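PDB 4B7O: iron-regulated outer membrane protein from Neisseria meningitidis, which transports iron across the outer membrane as a TonB-dependent transporter, possibly in siderophore-bound form. Local coordinates for residues 442-447 and 508-513. Numbering follows the deposited sequence.
Sequences KTDTGA and SRSPRL
Ser510 meets Asp444 and Lys442 on the inner wall of the TonB-dependent transporter's β-barrel, where the chain leaves strand 498-509 and is met by side chains of strand 441-455, two strands lying between them. A small hydroxyl suits this place because it can give and accept at once. Ser510 OG donates to Asp444 OD1 at 2.8 Å, on the syn side of the carboxylate and 19° out of its plane, and accepts a weak bond from Lys442 NZ at 3.0 Å. Asp444 OD2 pairs with Arg385, so each carboxylate oxygen has a partner. At Pro511, whose ring restricts the backbone, the carbonyl takes the shortest lysine bond: Lys442 NZ lies 2.8 Å from Pro511 O, above the carbonyl plane. Lysine has the length to reach it, CG anti to the backbone N (chi1 -170°) and the chain bending at chi3 (89°); Asp127, of the barrel-filling plug domain, pairs with the ammonium and probably offsets its buried charge. Arg512 turns mainly to Glu535 and, through NH2, Asn115 O, with a weak NH1 bond back to Ser510 O. Finally, Leu513 covers the base of the lysine, its CD1 and CD2 each 4.1 Å from Lys442 CB.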
loop_
_atom_site.group_PDB
_atom_site.type_symbol
_atom_site.label_atom_id
_atom_site.label_comp_id
_atom_site.label_asym_id
_atom_site.label_seq_id
_atom_site.Cartn_x
_atom_site.Cartn_y
_atom_site.Cartn_z
ATOM N N LYS A 442 20.434 2.702 0.473
ATOM C CA LYS A 442 19.853 3.892 -0.170
ATOM C C LYS A 442 19.490 4.850 0.918
ATOM O O LYS A 442 18.817 4.466 1.884
ATOM C CB LYS A 442 18.625 3.566 -1.000
ATOM C CG LYS A 442 18.189 4.762 -1.842
ATOM C CD LYS A 442 17.130 4.373 -2.847
ATOM C CE LYS A 442 15.753 4.519 -2.231
ATOM N NZ LYS A 442 14.744 4.121 -3.249
ATOM N N THR A 443 20.018 6.066 0.820
ATOM C CA THR A 443 19.632 7.135 1.737
ATOM C C THR A 443 18.759 8.137 0.963
ATOM O O THR A 443 19.098 8.499 -0.151
ATOM C CB THR A 443 20.876 7.862 2.251
ATOM O OG1 THR A 443 21.710 6.920 2.917
ATOM C CG2 THR A 443 20.518 8.980 3.208
ATOM N N ASP A 444 17.621 8.528 1.526
ATOM C CA ASP A 444 16.789 9.583 0.930
ATOM C C ASP A 444 16.694 10.678 1.954
ATOM O O ASP A 444 16.484 10.406 3.147
ATOM C CB ASP A 444 15.411 9.115 0.515
ATOM C CG ASP A 444 15.425 8.236 -0.722
ATOM O OD1 ASP A 444 15.865 8.690 -1.796
ATOM O OD2 ASP A 444 14.951 7.071 -0.651
ATOM N N THR A 445 16.958 11.902 1.472
ATOM C CA THR A 445 16.972 13.128 2.287
ATOM C C THR A 445 16.090 14.251 1.652
ATOM O O THR A 445 16.199 14.572 0.460
ATOM C CB THR A 445 18.423 13.641 2.483
ATOM O OG1 THR A 445 19.343 12.560 2.262
ATOM C CG2 THR A 445 18.602 14.147 3.885
ATOM N N GLY A 446 15.250 14.849 2.478
ATOM C CA GLY A 446 14.297 15.853 2.038
ATOM C C GLY A 446 14.187 17.033 3.005
ATOM O O GLY A 446 14.083 16.871 4.248
ATOM N N ALA A 447 14.249 18.243 2.471
ATOM C CA ALA A 447 13.715 19.363 3.247
ATOM C C ALA A 447 12.662 20.047 2.382
ATOM O O ALA A 447 12.720 20.004 1.146
ATOM C CB ALA A 447 14.812 20.313 3.607
ATOM N N SER A 508 9.587 13.774 -6.686
ATOM C CA SER A 508 10.548 12.795 -7.233
ATOM C C SER A 508 10.630 11.544 -6.384
ATOM O O SER A 508 10.421 11.585 -5.178
ATOM C CB SER A 508 11.944 13.384 -7.440
ATOM O OG SER A 508 12.278 14.147 -6.294
ATOM N N ARG A 509 10.940 10.442 -7.034
ATOM C CA ARG A 509 11.188 9.188 -6.364
ATOM C C ARG A 509 12.522 8.618 -6.845
ATOM O O ARG A 509 12.734 8.483 -8.043
ATOM C CB ARG A 509 10.092 8.238 -6.728
ATOM C CG ARG A 509 9.813 7.185 -5.686
ATOM C CD ARG A 509 8.434 6.622 -5.969
ATOM N NE ARG A 509 8.237 5.322 -5.380
ATOM C CZ ARG A 509 7.797 5.145 -4.161
ATOM N NH1 ARG A 509 7.483 6.192 -3.423
ATOM N NH2 ARG A 509 7.638 3.915 -3.696
ATOM N N SER A 510 13.409 8.323 -5.895
ATOM C CA SER A 510 14.704 7.648 -6.139
ATOM C C SER A 510 14.580 6.228 -6.592
ATOM O O SER A 510 13.636 5.538 -6.231
ATOM C CB SER A 510 15.502 7.615 -4.828
ATOM O OG SER A 510 14.738 7.079 -3.747
ATOM N N PRO A 511 15.542 5.757 -7.396
ATOM C CA PRO A 511 15.485 4.397 -7.967
ATOM C C PRO A 511 15.318 3.408 -6.850
ATOM O O PRO A 511 15.897 3.612 -5.788
ATOM C CB PRO A 511 16.877 4.203 -8.546
ATOM C CG PRO A 511 17.530 5.546 -8.575
ATOM C CD PRO A 511 16.622 6.558 -7.990
ATOM N N ARG A 512 14.515 2.378 -7.047
ATOM C CA ARG A 512 14.419 1.323 -6.028
ATOM C C ARG A 512 15.589 0.363 -6.133
ATOM O O ARG A 512 16.039 0.046 -7.231
ATOM C CB ARG A 512 13.131 0.537 -6.141
ATOM C CG ARG A 512 11.963 1.340 -6.688
ATOM C CD ARG A 512 11.554 2.587 -5.899
ATOM N NE ARG A 512 10.373 3.146 -6.605
ATOM C CZ ARG A 512 10.403 3.922 -7.701
ATOM N NH1 ARG A 512 11.549 4.374 -8.230
ATOM N NH2 ARG A 512 9.259 4.292 -8.259
ATOM N N LEU A 513 16.096 -0.081 -4.992
ATOM C CA LEU A 513 17.077 -1.186 -4.975
ATOM C C LEU A 513 16.451 -2.431 -5.586
ATOM O O LEU A 513 15.254 -2.643 -5.501
ATOM C CB LEU A 513 17.519 -1.465 -3.548
ATOM C CG LEU A 513 18.019 -0.247 -2.757
ATOM C CD1 LEU A 513 17.986 -0.453 -1.253
ATOM C CD2 LEU A 513 19.421 0.189 -3.179
#